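Long-range contacts in GlcNAc-alpha-1,4-Gal-releasing endo-beta-galactosidase (Clostridium perfringens, PDB 1UPS), which probably hydrolyses internal beta-galactosidic bonds in glycans, releasing the disaccharide GlcNAc-alpha-1,4-Gal, as a calcium-binding member of glycoside hydrolase family 16: residues Tyr52-Cys57 with Ala97-Asp102; Ala147-Gly152 with Ile249-Thr254. All blocks are in the same frame, centred on the assembly; numbering follows the deposited sequence.

Interaction 1: Tyr52-Cys57 with Ala97-Asp102; sequences YLPHWC and AIMSFD
Met-99 reaches from the edge strand 94-99 to the turn that begins at Leu-53, and its last two atoms do most of the touching. SD accepts a weak hydrogen bond from the backbone N of Leu-53, long at 3.4 Å but fairly straight, with an angle of 164° at the hydrogen. A bend about the CG-SD bond (chi3 -59°) turns CE toward Pro-54 and brings it to 3.7 Å from CD of that residue. The Leu-53 side chain crosses that of Met-99 at about a right angle and lays CD2 3.7 Å from SD. The same methyl comes 4.4 Å from CZ of Phe-101, whose ring has CB of Met-99 over one face. A flexible thioether suits this place, since one unbranched chain can span from strand to turn and still offer a soft acceptor to an N-H. Two residues earlier on the strand, Ala-97 is small enough to let Tyr-52 lie close, its CB 3.6 Å from CB of Tyr-52. With CG anti to the backbone N (chi1 -178°), the tyrosine ring carries its OH to a hydrogen bond with OH of Tyr-253.

At the other end the link is polar. A water donates to OD2 of Asp-102 at 2.8 Å and also bonds ND1 of His-55 at 2.9 Å, while Arg-118 forms a salt bridge with that same carboxylate oxygen. His-55 is steadied at NE2 by the carbonyl of Ile-106, and the 3-10 segment 54-56 is tied further on by the disulfide Cys-57 to Cys-86. The turn is thus held to the strand by dispersion and one weak N-H...S bond in a buried apolar patch, with a water bridge at its margin; Arg-118 probably keeps Asp-102 ionised.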
ATOM      1  N   TYR A  52     -19.446  12.016   5.508  1.00 12.94           N
ATOM      2  CA  TYR A  52     -18.975  10.669   5.245  1.00 12.39           C
ATOM      3  C   TYR A  52     -20.038   9.945   4.392  1.00 12.18           C
ATOM      4  O   TYR A  52     -21.160   9.751   4.851  1.00 11.93           O
ATOM      5  CB  TYR A  52     -18.728   9.950   6.594  1.00 12.51           C
ATOM      6  CG  TYR A  52     -18.191   8.527   6.484  1.00 12.81           C
ATOM      7  CD1 TYR A  52     -17.394   8.136   5.402  1.00 11.55           C
ATOM      8  CD2 TYR A  52     -18.473   7.581   7.476  1.00 14.70           C
ATOM      9  CE1 TYR A  52     -16.905   6.801   5.301  1.00 12.68           C
ATOM     10  CE2 TYR A  52     -17.988   6.263   7.397  1.00 16.06           C
ATOM     11  CZ  TYR A  52     -17.208   5.885   6.306  1.00 14.90           C
ATOM     12  OH  TYR A  52     -16.759   4.581   6.225  1.00 15.77           O
ATOM     13  N   LEU A  53     -19.696   9.577   3.150  1.00 11.21           N
ATOM     14  CA  LEU A  53     -20.611   8.801   2.263  1.00 11.96           C
ATOM     15  C   LEU A  53     -22.111   9.119   2.463  1.00 11.80           C
ATOM     16  O   LEU A  53     -22.918   8.218   2.721  1.00 11.20           O
ATOM     17  CB  LEU A  53     -20.360   7.289   2.395  1.00 11.76           C
ATOM     18  CG  LEU A  53     -18.917   6.837   2.137  1.00 12.86           C
ATOM     19  CD1 LEU A  53     -18.711   5.375   2.576  1.00 13.76           C
ATOM     20  CD2 LEU A  53     -18.534   7.022   0.661  1.00 13.11           C
ATOM     21  N   PRO A  54     -22.477  10.399   2.342  1.00 11.81           N
ATOM     22  CA  PRO A  54     -23.829  10.845   2.732  1.00 12.08           C
ATOM     23  C   PRO A  54     -24.976  10.243   1.907  1.00 12.57           C
ATOM     24  O   PRO A  54     -26.116  10.241   2.385  1.00 12.69           O
ATOM     25  CB  PRO A  54     -23.758  12.365   2.585  1.00 12.66           C
ATOM     26  CG  PRO A  54     -22.653  12.610   1.568  1.00 12.15           C
ATOM     27  CD  PRO A  54     -21.640  11.517   1.861  1.00 11.79           C
ATOM     28  N   HIS A  55     -24.682   9.713   0.722  1.00 11.82           N
ATOM     29  CA  HIS A  55     -25.705   9.050  -0.103  1.00 12.75           C
ATOM     30  C   HIS A  55     -26.300   7.784   0.529  1.00 12.93           C
ATOM     31  O   HIS A  55     -27.382   7.334   0.108  1.00 13.68           O
ATOM     32  CB  HIS A  55     -25.142   8.715  -1.482  1.00 11.92           C
ATOM     33  CG  HIS A  55     -23.849   7.964  -1.436  1.00 11.77           C
ATOM     34  ND1 HIS A  55     -22.654   8.570  -1.123  1.00 11.97           N
ATOM     35  CD2 HIS A  55     -23.570   6.656  -1.639  1.00 11.24           C
ATOM     36  CE1 HIS A  55     -21.684   7.672  -1.155  1.00 10.85           C
ATOM     37  NE2 HIS A  55     -22.211   6.501  -1.467  1.00 11.03           N
ATOM     38  N   TRP A  56     -25.626   7.200   1.528  1.00 12.95           N
ATOM     39  CA  TRP A  56     -26.172   5.995   2.183  1.00 13.25           C
ATOM     40  C   TRP A  56     -27.210   6.310   3.264  1.00 14.71           C
ATOM     41  O   TRP A  56     -27.928   5.423   3.695  1.00 15.79           O
ATOM     42  CB  TRP A  56     -25.083   5.086   2.774  1.00 13.20           C
ATOM     43  CG  TRP A  56     -24.113   4.557   1.747  1.00 12.21           C
ATOM     44  CD1 TRP A  56     -22.744   4.573   1.827  1.00 12.81           C
ATOM     45  CD2 TRP A  56     -24.437   3.945   0.491  1.00 11.84           C
ATOM     46  NE1 TRP A  56     -22.201   4.012   0.697  1.00 12.81           N
ATOM     47  CE2 TRP A  56     -23.213   3.617  -0.144  1.00 11.74           C
ATOM     48  CE3 TRP A  56     -25.647   3.644  -0.175  1.00 12.81           C
ATOM     49  CZ2 TRP A  56     -23.154   3.026  -1.416  1.00 10.98           C
ATOM     50  CZ3 TRP A  56     -25.597   3.032  -1.434  1.00 12.80           C
ATOM     51  CH2 TRP A  56     -24.344   2.738  -2.051  1.00 10.98           C
ATOM     52  N   CYS A  57     -27.307   7.568   3.679  1.00 15.66           N
ATOM     53  CA  CYS A  57     -28.045   7.901   4.892  1.00 17.09           C
ATOM     54  C   CYS A  57     -29.296   8.711   4.569  1.00 19.15           C
ATOM     55  O   CYS A  57     -29.220   9.715   3.857  1.00 19.79           O
ATOM     56  CB  CYS A  57     -27.125   8.672   5.836  1.00 16.91           C
ATOM     57  SG  CYS A  57     -25.431   8.011   5.870  0.50 15.91           S
ATOM     58  N   ALA A  97     -15.324  12.287   8.978  1.00 10.57           N
ATOM     59  CA  ALA A  97     -14.658  12.107   7.667  1.00  9.78           C
ATOM     60  C   ALA A  97     -14.691  13.350   6.771  1.00 10.25           C
ATOM     61  O   ALA A  97     -15.665  14.127   6.796  1.00 10.92           O
ATOM     62  CB  ALA A  97     -15.317  10.926   6.907  1.00  9.70           C
ATOM     63  N   ILE A  98     -13.644  13.508   5.955  1.00  9.86           N
ATOM     64  CA  ILE A  98     -13.743  14.375   4.783  1.00  9.99           C
ATOM     65  C   ILE A  98     -13.519  13.528   3.539  1.00 10.55           C
ATOM     66  O   ILE A  98     -12.833  12.489   3.601  1.00 10.44           O
ATOM     67  CB  ILE A  98     -12.783  15.600   4.854  1.00  9.59           C
ATOM     68  CG1 ILE A  98     -11.298  15.173   4.833  1.00 11.07           C
ATOM     69  CG2 ILE A  98     -13.106  16.445   6.095  1.00 10.09           C
ATOM     70  CD1 ILE A  98     -10.312  16.331   4.577  1.00 11.15           C
ATOM     71  N   MET A  99     -14.109  13.948   2.415  1.00 10.20           N
ATOM     72  CA  MET A  99     -13.931  13.204   1.167  1.00 10.15           C
ATOM     73  C   MET A  99     -13.654  14.163   0.035  1.00 10.06           C
ATOM     74  O   MET A  99     -14.157  15.272   0.057  1.00 10.61           O
ATOM     75  CB  MET A  99     -15.186  12.398   0.820  1.00 10.37           C
ATOM     76  CG  MET A  99     -15.781  11.574   1.968  1.00 10.22           C
ATOM     77  SD  MET A  99     -16.891  10.279   1.397  1.00 11.43           S
ATOM     78  CE  MET A  99     -18.159  11.299   0.501  1.00 10.66           C
ATOM     79  N   SER A 100     -12.863  13.731  -0.950  1.00 10.88           N
ATOM     80  CA  SER A 100     -12.539  14.572  -2.118  1.00 10.93           C
ATOM     81  C   SER A 100     -13.568  14.461  -3.267  1.00 11.10           C
ATOM     82  O   SER A 100     -13.273  14.816  -4.410  1.00 11.78           O
ATOM     83  CB  SER A 100     -11.124  14.256  -2.632  1.00 11.29           C
ATOM     84  OG  SER A 100     -11.104  13.022  -3.346  1.00 10.87           O
ATOM     85  N   PHE A 101     -14.772  13.991  -2.951  1.00 11.96           N
ATOM     86  CA  PHE A 101     -15.836  13.782  -3.949  1.00 11.88           C
ATOM     87  C   PHE A 101     -17.174  13.663  -3.213  1.00 11.76           C
ATOM     88  O   PHE A 101     -17.221  13.536  -1.975  1.00 11.16           O
ATOM     89  CB  PHE A 101     -15.586  12.480  -4.733  1.00 11.82           C
ATOM     90  CG  PHE A 101     -15.630  11.259  -3.855  1.00 13.13           C
ATOM     91  CD1 PHE A 101     -14.498  10.869  -3.138  1.00 12.69           C
ATOM     92  CD2 PHE A 101     -16.829  10.562  -3.672  1.00 12.76           C
ATOM     93  CE1 PHE A 101     -14.555   9.770  -2.258  1.00 14.33           C
ATOM     94  CE2 PHE A 101     -16.897   9.457  -2.806  1.00 14.69           C
ATOM     95  CZ  PHE A 101     -15.749   9.064  -2.097  1.00 13.48           C
ATOM     96  N   ASP A 102     -18.255  13.690  -3.983  1.00 11.26           N
ATOM     97  CA  ASP A 102     -19.597  13.438  -3.465  1.00 11.80           C
ATOM     98  C   ASP A 102     -20.345  12.869  -4.655  1.00 11.87           C
ATOM     99  O   ASP A 102     -20.563  13.573  -5.638  1.00 12.19           O
ATOM    100  CB  ASP A 102     -20.206  14.755  -2.978  1.00 12.19           C
ATOM    101  CG  ASP A 102     -21.565  14.592  -2.322  1.00 14.00           C
ATOM    102  OD1 ASP A 102     -22.130  15.642  -1.900  1.00 15.49           O
ATOM    103  OD2 ASP A 102     -22.144  13.496  -2.176  1.00 13.84           O
TER
HETATM  104  O   HOH W   1     -21.067  10.998  -1.634  1.00 18.19           O

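Interaction 2: Ala147-Gly152 with Ile249-Thr254; sequences AWWMVG and ILNIYT
Segments 147-152 and 249-254, parts of two neighbouring strands, run antiparallel, the axes of these segments 5.0 Å apart at closest and their directions 143° apart, with Ala-147 facing Asn-251 and Trp-149 facing Ile-249 in hydrogen-bonded pairs around the non-hydrogen-bonded pair Trp-148 and Leu-250. Four backbone bonds join them.

On the face carrying Ala-147, Trp-149, Ile-249 and Asn-251, the indole of Trp-149 and the side chain of Ile-249 make the main packing contact. CG of Trp-149 sits between the backbone N and the carbonyl carbon (chi1 47°), which swings the ring back across the neighbouring strand. There CD1 of Ile-249 lies over the face of the six-membered ring, 3.6 Å from its centroid, a CH-pi contact for which a branched aliphatic chain is well shaped. The indole NE1 donates to OD1 of Asn-251 at 2.8 Å; the oxygen lies near the indole plane, but the donor stands 41° out of the amide's carbonyl plane, away from the ideal lone-pair direction. The other end of the amide is fixed as well, because ND2 donates to OH of Tyr-253 at 3.0 Å. Asparagine suits this buried spot by accepting at one end and donating at the other, so the bonds set which way the amide is turned. Tyr-253, whose hydroxyl also meets Tyr-52, stacks its ring on His-145. Ala-147, small, leaves room for OD1 of Asn-251, 3.6 Å from its CB.

On the other face Trp-148 and Leu-250 lie side by side, CD2 of the leucine 3.6 Å from CD1 of the indole, and Phe-131 and Ile-133 of strand 129-136, in a second sheet, pack on Trp-148. Such layering of two sheets is that of the family 16 beta-sandwich, the concanavalin-like jelly roll.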
ATOM      1  N   ALA A 147      -7.983   6.427   9.157  1.00 10.19           N
ATOM      2  CA  ALA A 147      -7.826   5.879   7.813  1.00  9.62           C
ATOM      3  C   ALA A 147      -7.599   6.944   6.745  1.00 10.43           C
ATOM      4  O   ALA A 147      -8.243   8.005   6.754  1.00  9.76           O
ATOM      5  CB  ALA A 147      -9.036   5.005   7.448  1.00  9.79           C
ATOM      6  N   TRP A 148      -6.660   6.639   5.847  1.00  9.91           N
ATOM      7  CA  TRP A 148      -6.472   7.388   4.617  1.00 10.23           C
ATOM      8  C   TRP A 148      -6.688   6.342   3.548  1.00  9.86           C
ATOM      9  O   TRP A 148      -5.955   5.337   3.492  1.00 10.31           O
ATOM     10  CB  TRP A 148      -5.051   7.923   4.535  1.00  9.98           C
ATOM     11  CG  TRP A 148      -4.680   8.540   3.201  1.00 11.03           C
ATOM     12  CD1 TRP A 148      -5.511   9.135   2.277  1.00  9.73           C
ATOM     13  CD2 TRP A 148      -3.357   8.641   2.669  1.00 10.77           C
ATOM     14  NE1 TRP A 148      -4.772   9.561   1.187  1.00 10.56           N
ATOM     15  CE2 TRP A 148      -3.447   9.297   1.419  1.00 10.08           C
ATOM     16  CE3 TRP A 148      -2.102   8.234   3.123  1.00 10.66           C
ATOM     17  CZ2 TRP A 148      -2.321   9.534   0.607  1.00  9.71           C
ATOM     18  CZ3 TRP A 148      -0.977   8.478   2.324  1.00  9.68           C
ATOM     19  CH2 TRP A 148      -1.101   9.113   1.076  1.00 10.50           C
ATOM     20  N   TRP A 149      -7.730   6.520   2.741  1.00  9.46           N
ATOM     21  CA  TRP A 149      -8.066   5.483   1.771  1.00  9.31           C
ATOM     22  C   TRP A 149      -8.658   6.058   0.492  1.00  9.64           C
ATOM     23  O   TRP A 149      -9.070   7.219   0.446  1.00 10.59           O
ATOM     24  CB  TRP A 149      -9.021   4.423   2.376  1.00  8.78           C
ATOM     25  CG  TRP A 149     -10.238   4.919   3.157  1.00  9.51           C
ATOM     26  CD1 TRP A 149     -10.255   5.739   4.268  1.00  9.23           C
ATOM     27  CD2 TRP A 149     -11.605   4.513   2.939  1.00 10.77           C
ATOM     28  NE1 TRP A 149     -11.552   5.883   4.722  1.00  9.73           N
ATOM     29  CE2 TRP A 149     -12.395   5.136   3.932  1.00 10.52           C
ATOM     30  CE3 TRP A 149     -12.237   3.689   1.983  1.00 11.17           C
ATOM     31  CZ2 TRP A 149     -13.800   4.977   4.003  1.00 10.95           C
ATOM     32  CZ3 TRP A 149     -13.645   3.523   2.060  1.00 10.08           C
ATOM     33  CH2 TRP A 149     -14.398   4.172   3.068  1.00 10.89           C
ATOM     34  N   MET A 150      -8.688   5.230  -0.550  1.00  9.83           N
ATOM     35  CA  MET A 150      -9.160   5.662  -1.858  1.00  9.39           C
ATOM     36  C   MET A 150     -10.127   4.619  -2.377  1.00  9.55           C
ATOM     37  O   MET A 150      -9.978   3.441  -2.081  1.00  8.97           O
ATOM     38  CB  MET A 150      -7.981   5.840  -2.827  1.00  9.12           C
ATOM     39  CG  MET A 150      -6.978   6.914  -2.315  1.00  9.67           C
ATOM     40  SD  MET A 150      -5.560   7.143  -3.430  1.00 12.00           S
ATOM     41  CE  MET A 150      -6.434   7.904  -4.802  1.00 13.77           C
ATOM     42  N   VAL A 151     -11.136   5.088  -3.112  1.00  9.60           N
ATOM     43  CA  VAL A 151     -12.153   4.214  -3.680  1.00 10.16           C
ATOM     44  C   VAL A 151     -12.375   4.581  -5.138  1.00 10.23           C
ATOM     45  O   VAL A 151     -12.269   5.749  -5.511  1.00 10.53           O
ATOM     46  CB  VAL A 151     -13.499   4.297  -2.893  1.00 10.12           C
ATOM     47  CG1 VAL A 151     -13.334   3.718  -1.480  1.00 11.23           C
ATOM     48  CG2 VAL A 151     -14.049   5.750  -2.818  1.00 11.43           C
ATOM     49  N   GLY A 152     -12.675   3.579  -5.960  1.00  9.89           N
ATOM     50  CA  GLY A 152     -13.014   3.816  -7.348  1.00 10.16           C
ATOM     51  C   GLY A 152     -14.226   4.723  -7.457  1.00 10.67           C
ATOM     52  O   GLY A 152     -15.150   4.675  -6.625  1.00 10.90           O
ATOM     53  N   ILE A 249     -10.654   9.533   0.851  1.00  9.13           N
ATOM     54  CA  ILE A 249     -11.329   9.757   2.136  1.00  9.58           C
ATOM     55  C   ILE A 249     -10.273   9.819   3.228  1.00  9.83           C
ATOM     56  O   ILE A 249      -9.350   8.997   3.249  1.00 10.12           O
ATOM     57  CB  ILE A 249     -12.330   8.590   2.439  1.00  9.84           C
ATOM     58  CG1 ILE A 249     -13.337   8.430   1.272  1.00  9.55           C
ATOM     59  CG2 ILE A 249     -12.994   8.801   3.836  1.00  9.65           C
ATOM     60  CD1 ILE A 249     -14.328   7.262   1.443  1.00 10.81           C
ATOM     61  N   LEU A 250     -10.407  10.795   4.131  1.00 10.04           N
ATOM     62  CA  LEU A 250      -9.567  10.866   5.314  1.00  9.77           C
ATOM     63  C   LEU A 250     -10.515  10.897   6.508  1.00 10.45           C
ATOM     64  O   LEU A 250     -11.357  11.789   6.610  1.00 11.12           O
ATOM     65  CB  LEU A 250      -8.703  12.148   5.296  1.00 10.42           C
ATOM     66  CG  LEU A 250      -7.486  12.107   4.382  1.00 10.98           C
ATOM     67  CD1 LEU A 250      -7.001  13.567   4.056  1.00 13.27           C
ATOM     68  CD2 LEU A 250      -6.377  11.286   5.007  1.00 13.21           C
ATOM     69  N   ASN A 251     -10.392   9.919   7.400  1.00 10.22           N
ATOM     70  CA  ASN A 251     -11.356   9.807   8.493  1.00 10.40           C
ATOM     71  C   ASN A 251     -10.831   9.075   9.723  1.00  9.96           C
ATOM     72  O   ASN A 251      -9.702   8.555   9.735  1.00 10.33           O
ATOM     73  CB  ASN A 251     -12.756   9.315   7.990  1.00  9.49           C
ATOM     74  CG  ASN A 251     -12.785   7.863   7.519  1.00 11.01           C
ATOM     75  OD1 ASN A 251     -11.768   7.279   7.168  1.00 10.74           O
ATOM     76  ND2 ASN A 251     -14.001   7.279   7.493  1.00 10.79           N
ATOM     77  N   ILE A 252     -11.639   9.098  10.777  1.00 10.08           N
ATOM     78  CA  ILE A 252     -11.292   8.459  12.030  1.00  9.93           C
ATOM     79  C   ILE A 252     -12.558   7.797  12.566  1.00 10.22           C
ATOM     80  O   ILE A 252     -13.649   8.282  12.315  1.00 10.39           O
ATOM     81  CB  ILE A 252     -10.687   9.492  13.014  1.00 10.11           C
ATOM     82  CG1 ILE A 252     -10.202   8.798  14.299  1.00  9.22           C
ATOM     83  CG2 ILE A 252     -11.664  10.686  13.270  1.00  9.88           C
ATOM     84  CD1 ILE A 252      -9.220   9.672  15.158  1.00 10.38           C
ATOM     85  N   TYR A 253     -12.399   6.669  13.261  1.00  9.86           N
ATOM     86  CA  TYR A 253     -13.531   5.856  13.678  1.00 10.22           C
ATOM     87  C   TYR A 253     -13.389   5.446  15.130  1.00 10.16           C
ATOM     88  O   TYR A 253     -12.264   5.303  15.653  1.00  9.90           O
ATOM     89  CB  TYR A 253     -13.498   4.525  12.950  1.00 10.15           C
ATOM     90  CG  TYR A 253     -13.699   4.521  11.478  1.00 10.85           C
ATOM     91  CD1 TYR A 253     -12.639   4.790  10.612  1.00 11.22           C
ATOM     92  CD2 TYR A 253     -14.953   4.179  10.928  1.00 10.40           C
ATOM     93  CE1 TYR A 253     -12.823   4.721   9.210  1.00 13.25           C
ATOM     94  CE2 TYR A 253     -15.141   4.120   9.536  1.00 13.16           C
ATOM     95  CZ  TYR A 253     -14.057   4.395   8.690  1.00 14.49           C
ATOM     96  OH  TYR A 253     -14.212   4.340   7.314  1.00 14.46           O
ATOM     97  N   THR A 254     -14.531   5.208  15.772  1.00 10.17           N
ATOM     98  CA  THR A 254     -14.542   4.326  16.945  1.00 10.47           C
ATOM     99  C   THR A 254     -15.864   3.549  16.999  1.00 10.92           C
ATOM    100  O   THR A 254     -16.786   3.868  16.244  1.00 10.06           O
ATOM    101  CB  THR A 254     -14.220   5.094  18.255  1.00 10.89           C
ATOM    102  OG1 THR A 254     -13.959   4.145  19.318  1.00  9.95           O
ATOM    103  CG2 THR A 254     -15.443   5.922  18.732  1.00 12.03           C
TER

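How the interactions relate
The two interactions lie about 10 Å apart between centres, and both segments of interaction 1 come earlier in the chain than either segment of interaction 2. They share one antiparallel sheet, in which strand 246-254 lies between the edge strand 94-99 and strand 145-152. Ile-98 N and Leu-250 O link the first two strands by a probable hydrogen bond, and CB of Ala-97 packs on CB of Asn-251. Interaction 2 therefore joins strands within the sheet, whereas interaction 1 fastens the loop between strands 30-36 and 66-70 to its edge. The tyrosine hydroxyl pair ties that loop directly to the face of Trp-149 and Asn-251.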